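Fusarinine C esterase sidJ (Aspergillus fumigatus, PDB 6GUP) hydrolyses the ester bonds of the fungal siderophore fusarinine C, releasing fusarinine units and iron, but leaves triacetylfusarinine C intact. Local coordinates at residues Q127-L130 and H131-R135; E170-Q173 and W174-E178; Q287-P290 and A291-K295. One frame throughout, in Å; residues are numbered along the deposited sequence.

Contact 1 (Q127-L130 and H131-R135)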
ATOM      1  N   GLN A 127      11.745   7.740 -11.645  1.00 30.88           N
ATOM      2  CA  GLN A 127      12.796   6.718 -11.728  1.00 31.52           C
ATOM      3  C   GLN A 127      12.263   5.457 -12.402  1.00 31.02           C
ATOM      4  O   GLN A 127      12.921   4.898 -13.276  1.00 30.78           O
ATOM      5  CB  GLN A 127      13.338   6.348 -10.342  1.00 33.72           C
ATOM      6  CG  GLN A 127      14.078   7.460  -9.613  1.00 37.78           C
ATOM      7  CD  GLN A 127      14.353   7.124  -8.157  1.00 43.56           C
ATOM      8  OE1 GLN A 127      14.406   5.955  -7.771  1.00 46.73           O
ATOM      9  NE2 GLN A 127      14.531   8.154  -7.338  1.00 45.06           N
ATOM     10  N   CYS A 128      11.070   5.022 -11.990  1.00 32.10           N
ATOM     11  CA  CYS A 128      10.407   3.856 -12.589  1.00 33.36           C
ATOM     12  C   CYS A 128      10.141   4.029 -14.088  1.00 34.42           C
ATOM     13  O   CYS A 128      10.255   3.068 -14.849  1.00 34.44           O
ATOM     14  CB  CYS A 128       9.087   3.550 -11.873  1.00 33.82           C
ATOM     15  SG  CYS A 128       9.216   3.446 -10.074  1.00 38.08           S
ATOM     16  N   VAL A 129       9.803   5.252 -14.501  1.00 33.41           N
ATOM     17  CA  VAL A 129       9.530   5.565 -15.910  1.00 32.14           C
ATOM     18  C   VAL A 129      10.800   5.419 -16.755  1.00 31.85           C
ATOM     19  O   VAL A 129      10.791   4.716 -17.766  1.00 32.01           O
ATOM     20  CB  VAL A 129       8.924   6.984 -16.081  1.00 31.30           C
ATOM     21  CG1 VAL A 129       8.751   7.343 -17.555  1.00 30.68           C
ATOM     22  CG2 VAL A 129       7.582   7.081 -15.363  1.00 30.41           C
ATOM     23  N   LEU A 130      11.882   6.076 -16.336  1.00 31.42           N
ATOM     24  CA  LEU A 130      13.164   6.003 -17.053  1.00 32.29           C
ATOM     25  C   LEU A 130      13.775   4.598 -17.011  1.00 34.22           C
ATOM     26  O   LEU A 130      14.368   4.150 -17.993  1.00 34.88           O
ATOM     27  CB  LEU A 130      14.162   7.036 -16.502  1.00 31.94           C
ATOM     28  CG  LEU A 130      15.547   7.134 -17.163  1.00 32.13           C
ATOM     29  CD1 LEU A 130      15.460   7.284 -18.675  1.00 33.25           C
ATOM     30  CD2 LEU A 130      16.336   8.292 -16.569  1.00 29.96           C
ATOM     31  N   HIS A 131      13.622   3.912 -15.878  1.00 35.43           N
ATOM     32  CA  HIS A 131      14.097   2.530 -15.718  1.00 35.41           C
ATOM     33  C   HIS A 131      13.312   1.563 -16.617  1.00 33.33           C
ATOM     34  O   HIS A 131      13.898   0.667 -17.223  1.00 33.30           O
ATOM     35  CB  HIS A 131      13.991   2.103 -14.250  1.00 37.91           C
ATOM     36  CG  HIS A 131      14.814   0.905 -13.894  1.00 41.91           C
ATOM     37  ND1 HIS A 131      16.076   1.009 -13.348  1.00 44.54           N
ATOM     38  CD2 HIS A 131      14.542  -0.418 -13.962  1.00 45.24           C
ATOM     39  CE1 HIS A 131      16.552  -0.201 -13.111  1.00 46.61           C
ATOM     40  NE2 HIS A 131      15.640  -1.084 -13.474  1.00 46.96           N
ATOM     41  N   TYR A 132      11.996   1.761 -16.703  1.00 32.58           N
ATOM     42  CA  TYR A 132      11.134   1.002 -17.627  1.00 32.25           C
ATOM     43  C   TYR A 132      11.630   1.117 -19.073  1.00 33.94           C
ATOM     44  O   TYR A 132      11.708   0.113 -19.788  1.00 35.13           O
ATOM     45  CB  TYR A 132       9.678   1.491 -17.529  1.00 31.96           C
ATOM     46  CG  TYR A 132       8.663   0.674 -18.303  1.00 31.99           C
ATOM     47  CD1 TYR A 132       8.456   0.888 -19.668  1.00 31.95           C
ATOM     48  CD2 TYR A 132       7.886  -0.296 -17.666  1.00 31.52           C
ATOM     49  CE1 TYR A 132       7.524   0.145 -20.379  1.00 30.79           C
ATOM     50  CE2 TYR A 132       6.948  -1.042 -18.369  1.00 31.12           C
ATOM     51  CZ  TYR A 132       6.770  -0.816 -19.723  1.00 31.11           C
ATOM     52  OH  TYR A 132       5.849  -1.556 -20.428  1.00 32.25           O
ATOM     53  N   LEU A 133      11.972   2.338 -19.484  1.00 34.07           N
ATOM     54  CA  LEU A 133      12.378   2.624 -20.865  1.00 34.48           C
ATOM     55  C   LEU A 133      13.832   2.278 -21.200  1.00 35.41           C
ATOM     56  O   LEU A 133      14.122   1.922 -22.341  1.00 35.95           O
ATOM     57  CB  LEU A 133      12.131   4.104 -21.191  1.00 33.49           C
ATOM     58  CG  LEU A 133      10.674   4.572 -21.178  1.00 33.36           C
ATOM     59  CD1 LEU A 133      10.604   6.085 -21.330  1.00 34.15           C
ATOM     60  CD2 LEU A 133       9.870   3.876 -22.268  1.00 33.43           C
ATOM     61  N   SER A 134      14.737   2.386 -20.224  1.00 36.28           N
ATOM     62  CA  SER A 134      16.182   2.349 -20.492  1.00 37.72           C
ATOM     63  C   SER A 134      16.856   0.983 -20.326  1.00 39.58           C
ATOM     64  O   SER A 134      17.849   0.704 -21.002  1.00 41.22           O
ATOM     65  CB  SER A 134      16.900   3.377 -19.611  1.00 37.41           C
ATOM     66  OG  SER A 134      16.801   3.046 -18.237  1.00 37.36           O
ATOM     67  N   ARG A 135      16.330   0.140 -19.438  1.00 40.84           N
ATOM     68  CA  ARG A 135      16.990  -1.126 -19.101  1.00 42.61           C
ATOM     69  C   ARG A 135      16.694  -2.235 -20.119  1.00 43.98           C
ATOM     70  O   ARG A 135      15.747  -2.114 -20.900  1.00 42.31           O
ATOM     71  CB  ARG A 135      16.584  -1.574 -17.692  1.00 45.65           C
ATOM     72  CG  ARG A 135      16.867  -0.564 -16.587  1.00 50.44           C
ATOM     73  CD  ARG A 135      18.281   0.003 -16.602  1.00 56.12           C
ATOM     74  NE  ARG A 135      19.305  -1.048 -16.634  1.00 61.96           N
ATOM     75  CZ  ARG A 135      20.076  -1.436 -15.612  1.00 67.29           C
ATOM     76  NH1 ARG A 135      20.960  -2.413 -15.808  1.00 69.44           N
ATOM     77  NH2 ARG A 135      19.996  -0.874 -14.403  1.00 70.35           N
TER

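Contact 2 (E170-Q173 and W174-E178)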
ATOM      1  N   GLU A 170      21.061  14.830  -4.299  1.00 45.08           N
ATOM      2  CA  GLU A 170      21.208  16.291  -4.333  1.00 45.01           C
ATOM      3  C   GLU A 170      20.196  17.021  -3.447  1.00 44.11           C
ATOM      4  O   GLU A 170      20.479  18.122  -2.975  1.00 44.85           O
ATOM      5  CB  GLU A 170      21.154  16.824  -5.768  1.00 44.34           C
ATOM      6  CG  GLU A 170      22.432  16.553  -6.545  1.00 44.46           C
ATOM      7  CD  GLU A 170      22.478  17.263  -7.879  1.00 45.59           C
ATOM      8  OE1 GLU A 170      21.463  17.249  -8.606  1.00 44.37           O
ATOM      9  OE2 GLU A 170      23.544  17.820  -8.215  1.00 47.03           O
ATOM     10  N   ALA A 171      19.027  16.417  -3.225  1.00 42.24           N
ATOM     11  CA  ALA A 171      18.052  16.952  -2.269  1.00 42.07           C
ATOM     12  C   ALA A 171      18.574  16.920  -0.831  1.00 43.20           C
ATOM     13  O   ALA A 171      18.343  17.859  -0.069  1.00 42.45           O
ATOM     14  CB  ALA A 171      16.730  16.204  -2.368  1.00 40.46           C
ATOM     15  N   ILE A 172      19.279  15.846  -0.472  1.00 43.55           N
ATOM     16  CA  ILE A 172      19.898  15.725   0.854  1.00 43.84           C
ATOM     17  C   ILE A 172      21.047  16.730   1.024  1.00 46.61           C
ATOM     18  O   ILE A 172      21.177  17.341   2.085  1.00 46.47           O
ATOM     19  CB  ILE A 172      20.358  14.273   1.142  1.00 43.29           C
ATOM     20  CG1 ILE A 172      19.129  13.360   1.269  1.00 42.64           C
ATOM     21  CG2 ILE A 172      21.180  14.201   2.425  1.00 42.65           C
ATOM     22  CD1 ILE A 172      19.431  11.877   1.255  1.00 41.34           C
ATOM     23  N   GLN A 173      21.864  16.900  -0.019  1.00 49.98           N
ATOM     24  CA  GLN A 173      22.913  17.939  -0.046  1.00 52.35           C
ATOM     25  C   GLN A 173      22.351  19.342   0.223  1.00 51.07           C
ATOM     26  O   GLN A 173      22.970  20.143   0.925  1.00 51.67           O
ATOM     27  CB  GLN A 173      23.646  17.940  -1.395  1.00 55.97           C
ATOM     28  CG  GLN A 173      24.562  16.746  -1.622  1.00 58.71           C
ATOM     29  CD  GLN A 173      25.132  16.688  -3.032  1.00 60.41           C
ATOM     30  OE1 GLN A 173      25.010  17.636  -3.810  1.00 60.55           O
ATOM     31  NE2 GLN A 173      25.763  15.568  -3.365  1.00 60.74           N
ATOM     32  N   TRP A 174      21.177  19.615  -0.343  1.00 48.94           N
ATOM     33  CA  TRP A 174      20.473  20.888  -0.166  1.00 47.90           C
ATOM     34  C   TRP A 174      19.863  21.028   1.233  1.00 48.08           C
ATOM     35  O   TRP A 174      19.838  22.129   1.789  1.00 49.48           O
ATOM     36  CB  TRP A 174      19.394  21.010  -1.245  1.00 47.71           C
ATOM     37  CG  TRP A 174      18.689  22.329  -1.354  1.00 48.60           C
ATOM     38  CD1 TRP A 174      17.346  22.512  -1.422  1.00 48.82           C
ATOM     39  CD2 TRP A 174      19.278  23.637  -1.439  1.00 49.09           C
ATOM     40  NE1 TRP A 174      17.047  23.847  -1.541  1.00 49.72           N
ATOM     41  CE2 TRP A 174      18.214  24.563  -1.556  1.00 49.69           C
ATOM     42  CE3 TRP A 174      20.595  24.117  -1.438  1.00 49.70           C
ATOM     43  CZ2 TRP A 174      18.428  25.944  -1.660  1.00 49.38           C
ATOM     44  CZ3 TRP A 174      20.808  25.493  -1.537  1.00 49.98           C
ATOM     45  CH2 TRP A 174      19.726  26.389  -1.648  1.00 49.98           C
ATOM     46  N   VAL A 175      19.369  19.919   1.786  1.00 45.88           N
ATOM     47  CA  VAL A 175      18.907  19.865   3.183  1.00 45.79           C
ATOM     48  C   VAL A 175      20.064  20.117   4.162  1.00 47.17           C
ATOM     49  O   VAL A 175      19.893  20.845   5.141  1.00 48.53           O
ATOM     50  CB  VAL A 175      18.192  18.522   3.499  1.00 46.08           C
ATOM     51  CG1 VAL A 175      18.038  18.283   5.001  1.00 46.38           C
ATOM     52  CG2 VAL A 175      16.823  18.493   2.833  1.00 45.76           C
ATOM     53  N   LEU A 176      21.223  19.516   3.900  1.00 48.07           N
ATOM     54  CA  LEU A 176      22.424  19.751   4.715  1.00 51.18           C
ATOM     55  C   LEU A 176      22.969  21.178   4.581  1.00 55.04           C
ATOM     56  O   LEU A 176      23.572  21.696   5.519  1.00 57.03           O
ATOM     57  CB  LEU A 176      23.524  18.741   4.368  1.00 51.61           C
ATOM     58  CG  LEU A 176      23.235  17.274   4.702  1.00 52.94           C
ATOM     59  CD1 LEU A 176      24.227  16.362   3.996  1.00 53.48           C
ATOM     60  CD2 LEU A 176      23.259  17.032   6.205  1.00 54.16           C
ATOM     61  N   ALA A 177      22.766  21.798   3.418  1.00 57.87           N
ATOM     62  CA  ALA A 177      23.161  23.192   3.190  1.00 60.55           C
ATOM     63  C   ALA A 177      22.216  24.194   3.861  1.00 61.72           C
ATOM     64  O   ALA A 177      22.673  25.098   4.563  1.00 62.71           O
ATOM     65  CB  ALA A 177      23.249  23.478   1.696  1.00 61.09           C
ATOM     66  N   GLU A 178      20.909  24.022   3.645  1.00 61.04           N
ATOM     67  CA  GLU A 178      19.889  25.014   4.038  1.00 61.53           C
ATOM     68  C   GLU A 178      18.974  24.645   5.214  1.00 59.61           C
ATOM     69  O   GLU A 178      18.361  25.534   5.809  1.00 60.63           O
ATOM     70  CB  GLU A 178      19.001  25.334   2.833  1.00 66.88           C
ATOM     71  CG  GLU A 178      19.700  26.095   1.719  1.00 73.25           C
ATOM     72  CD  GLU A 178      20.148  27.491   2.119  1.00 76.50           C
ATOM     73  OE1 GLU A 178      19.421  28.169   2.876  1.00 79.27           O
ATOM     74  OE2 GLU A 178      21.233  27.915   1.667  1.00 77.03           O
TER

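Contact 3 (Q287-P290 and A291-K295)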
ATOM      1  N   GLN A 287      11.706  23.212  -4.228  1.00 51.19           N
ATOM      2  CA  GLN A 287      12.462  23.379  -2.989  1.00 54.90           C
ATOM      3  C   GLN A 287      13.446  22.236  -2.701  1.00 52.64           C
ATOM      4  O   GLN A 287      14.315  22.390  -1.847  1.00 52.55           O
ATOM      5  CB  GLN A 287      11.513  23.613  -1.795  1.00 59.39           C
ATOM      6  CG  GLN A 287      10.704  22.413  -1.291  1.00 63.12           C
ATOM      7  CD  GLN A 287       9.538  22.005  -2.186  1.00 62.57           C
ATOM      8  OE1 GLN A 287       9.263  22.633  -3.210  1.00 59.72           O
ATOM      9  NE2 GLN A 287       8.850  20.938  -1.798  1.00 63.54           N
ATOM     10  N   SER A 288      13.296  21.099  -3.389  1.00 48.78           N
ATOM     11  CA  SER A 288      14.223  19.965  -3.261  1.00 46.42           C
ATOM     12  C   SER A 288      15.493  20.102  -4.106  1.00 42.66           C
ATOM     13  O   SER A 288      16.477  19.415  -3.840  1.00 42.87           O
ATOM     14  CB  SER A 288      13.521  18.655  -3.635  1.00 48.82           C
ATOM     15  OG  SER A 288      12.401  18.421  -2.801  1.00 50.76           O
ATOM     16  N   VAL A 289      15.472  20.969  -5.117  1.00 40.06           N
ATOM     17  CA  VAL A 289      16.600  21.123  -6.035  1.00 39.36           C
ATOM     18  C   VAL A 289      17.502  22.248  -5.527  1.00 42.13           C
ATOM     19  O   VAL A 289      17.009  23.350  -5.267  1.00 42.92           O
ATOM     20  CB  VAL A 289      16.116  21.426  -7.468  1.00 36.57           C
ATOM     21  CG1 VAL A 289      17.293  21.571  -8.427  1.00 36.13           C
ATOM     22  CG2 VAL A 289      15.182  20.320  -7.944  1.00 35.06           C
ATOM     23  N   PRO A 290      18.820  21.981  -5.376  1.00 44.00           N
ATOM     24  CA  PRO A 290      19.731  23.039  -4.919  1.00 45.72           C
ATOM     25  C   PRO A 290      19.797  24.239  -5.861  1.00 51.04           C
ATOM     26  O   PRO A 290      19.652  24.086  -7.076  1.00 50.57           O
ATOM     27  CB  PRO A 290      21.104  22.352  -4.843  1.00 43.66           C
ATOM     28  CG  PRO A 290      20.865  20.896  -4.977  1.00 44.10           C
ATOM     29  CD  PRO A 290      19.500  20.681  -5.544  1.00 44.18           C
ATOM     30  N   ALA A 291      20.022  25.420  -5.288  1.00 56.02           N
ATOM     31  CA  ALA A 291      20.152  26.657  -6.060  1.00 58.57           C
ATOM     32  C   ALA A 291      21.407  26.682  -6.942  1.00 55.38           C
ATOM     33  O   ALA A 291      21.449  27.421  -7.928  1.00 56.79           O
ATOM     34  CB  ALA A 291      20.132  27.865  -5.132  1.00 63.34           C
ATOM     35  N   TRP A 292      22.420  25.883  -6.592  1.00 51.62           N
ATOM     36  CA  TRP A 292      23.613  25.719  -7.440  1.00 50.98           C
ATOM     37  C   TRP A 292      23.387  24.880  -8.717  1.00 48.69           C
ATOM     38  O   TRP A 292      24.245  24.880  -9.603  1.00 48.40           O
ATOM     39  CB  TRP A 292      24.811  25.181  -6.631  1.00 52.32           C
ATOM     40  CG  TRP A 292      24.709  23.760  -6.115  1.00 52.22           C
ATOM     41  CD1 TRP A 292      24.909  22.608  -6.826  1.00 51.25           C
ATOM     42  CD2 TRP A 292      24.433  23.353  -4.768  1.00 52.89           C
ATOM     43  NE1 TRP A 292      24.751  21.513  -6.011  1.00 52.12           N
ATOM     44  CE2 TRP A 292      24.461  21.940  -4.743  1.00 52.47           C
ATOM     45  CE3 TRP A 292      24.154  24.046  -3.581  1.00 53.79           C
ATOM     46  CZ2 TRP A 292      24.217  21.204  -3.575  1.00 54.30           C
ATOM     47  CZ3 TRP A 292      23.914  23.313  -2.417  1.00 53.96           C
ATOM     48  CH2 TRP A 292      23.946  21.905  -2.425  1.00 54.47           C
ATOM     49  N   VAL A 293      22.254  24.179  -8.812  1.00 45.11           N
ATOM     50  CA  VAL A 293      21.894  23.411 -10.011  1.00 43.19           C
ATOM     51  C   VAL A 293      21.225  24.325 -11.043  1.00 42.93           C
ATOM     52  O   VAL A 293      20.229  24.986 -10.737  1.00 43.62           O
ATOM     53  CB  VAL A 293      20.937  22.238  -9.673  1.00 42.68           C
ATOM     54  CG1 VAL A 293      20.551  21.458 -10.929  1.00 40.73           C
ATOM     55  CG2 VAL A 293      21.573  21.304  -8.650  1.00 43.44           C
ATOM     56  N   ASP A 294      21.779  24.354 -12.255  1.00 42.14           N
ATOM     57  CA  ASP A 294      21.146  25.022 -13.394  1.00 43.40           C
ATOM     58  C   ASP A 294      20.141  24.041 -14.009  1.00 41.55           C
ATOM     59  O   ASP A 294      20.533  23.058 -14.642  1.00 38.76           O
ATOM     60  CB  ASP A 294      22.205  25.457 -14.420  1.00 46.23           C
ATOM     61  CG  ASP A 294      21.674  26.463 -15.440  1.00 50.22           C
ATOM     62  OD1 ASP A 294      20.460  26.469 -15.737  1.00 50.90           O
ATOM     63  OD2 ASP A 294      22.490  27.252 -15.961  1.00 52.60           O
ATOM     64  N   LYS A 295      18.852  24.314 -13.813  1.00 41.52           N
ATOM     65  CA  LYS A 295      17.777  23.432 -14.294  1.00 42.30           C
ATOM     66  C   LYS A 295      17.661  23.408 -15.822  1.00 41.29           C
ATOM     67  O   LYS A 295      17.285  22.387 -16.401  1.00 39.38           O
ATOM     68  CB  LYS A 295      16.430  23.845 -13.696  1.00 44.35           C
ATOM     69  CG  LYS A 295      16.345  23.732 -12.183  1.00 47.86           C
ATOM     70  CD  LYS A 295      14.994  24.216 -11.684  1.00 51.44           C
ATOM     71  CE  LYS A 295      14.994  24.435 -10.182  1.00 54.31           C
ATOM     72  NZ  LYS A 295      13.720  25.058  -9.738  1.00 58.13           N
TER
HETATM   73  O   HOH W   1      15.123  25.305  -6.979  1.00 53.55           O
HETATM   74  O   HOH W   2      18.200  25.532  -9.015  1.00 48.99           O

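Contact 1 (Q127-L130 and H131-R135)
The imidazole of H131 has the carbonyl oxygen of Q127 lying obliquely beside it, while the centre of one ring face is taken by CG of R135, 3.3 Å above the ring plane. The phenol ring of Y132 stands likewise at a slant to C128 O, and R154 adds a cation-pi contact to it. Both aromatic side chains leave the helix with CG anti to the backbone N (chi1 -162° for H131), a turn that carries their polar ends off the helix, where H131 NE2 bonds D87 OD1 and Y132 OH bonds M155 O. Residues 127-134 make up all but the first two residues of helix 125-134, and R135 leaves it; in this alpha/beta-hydrolase the helix follows strand 117-122 and the probable nucleophile elbow, against which V129 packs. Regular i to i+4 bonds run along it, with H131 N 2.9 Å from Q127 O and L133 N 3.2 Å from V129 O. At the C-terminal end the pattern gains a branch: L130 O accepts both S134 N, at 2.9 Å, and S134 OG, at 2.7 Å. The two donors arrive from opposite faces of the carbonyl plane, the hydroxyl 36° out of it. A chi1 of 65°, which sets OG between the backbone N and carbonyl carbon, folds the hydroxyl back over the preceding turn. On the apolar side, V129 CG1 and L133 CD1 approach to 4.4 Å, next to A160 of strand 159-163.

Contact 2 (E170-Q173 and W174-E178)
I172 keeps CG2 anti to its backbone N, and L176 keeps CG anti to its carbonyl carbon (chi1 -66°), so the two branched chains lie side by side and point the same way, with I172 CG2 4.1 Å from L176 CD1. This is an i to i+4 ridge of helix 168-178, within the insertion between strands 159-163 and 278-283, where alpha/beta-hydrolases commonly carry their cap. The ridge faces helix 185-205, whose F192 meets both side chains. Four successive backbone bonds keep the spacing. L176 N to I172 O, at 2.8 Å, is the shortest and straightest (162°), whereas A177 N to Q173 O, at 3.0 Å, is more bent (137°). W174 N bonds E170 O at 3.1 Å, and the carboxylate of E170 is directed away from W174 and its turn, with OE2 hydrogen-bonded to S254 OG. V175 lays CG2 against A171 O, 3.3 Å away, and its side chain also reaches I188. On another side of the helix the indole of W174 swings away from the preceding turn towards the loop that carries A291. One face of that indole receives E178 CG, 3.3 Å above the ring plane and displaced towards its rim.

Contact 3 (Q287-P290 and A291-K295)
The CH-pi contact joins P290 to W292: P290 CB sits 3.3 Å from the centroid of the indole six-membered ring and only 10° off its normal, over the face. W292 achieves this by placing CG between its backbone N and carbonyl carbon (chi1 68°), which folds the indole back over the pyrrolidine; P290 CG extends the overlap, 3.6 Å from W292 CZ2.

Backbone hydrogen bonding closes a type I beta turn from P290 to V293. V293 N lies 3.1 Å from P290 O, but it approaches from well above the carbonyl plane, 61° out of it. Water 2 accompanies this bond, donating to P290 O at 2.8 Å and to V293 O at 2.7 Å, and thus ties the start of the turn to its end. A291 N, inside the turn, is buried without a partner in the model.

Apolar contacts run along the other flank. V289 CG1 meets V293 CB at 3.9 Å, the two side chains crossing at about a right angle, and the methylene CE of K295 comes within 4.1 Å of V289 CG1. The extended K295 chain carries NZ to water 1, which in turn donates to V289 O, and to the carbonyls of S283 and G284.

The whole loop joins strand 278-283 to helix 295-307, where D294 stands as N-cap. V289 touches the probable Ser-His-Asp triad, which would include D286, while P290, A291, W292 and V293 pack against helix 168-178.

In the fold
Contact 1 is the core member: all its touching residues are buried, in a helix laid against the central sheet, and its centre is about 9 Å from that of the chain. Contacts 2 and 3 are partly buried and lie farther out, about 20 and 18 Å from the same point. These two adjoin, with centres about 10 Å apart; W174 CE3 comes within 3.6 Å of W292 CZ3, and E170 O within 3.4 Å of P290 CG. Contact 1 stays about 10 Å or more from both, nearest atoms considered. Contacts 1 and 2 rest on helical backbone bonds, contact 1 adding a serine hydroxyl, whereas the loop of contact 3 relies on a turn, waters and a proline-indole CH-pi contact.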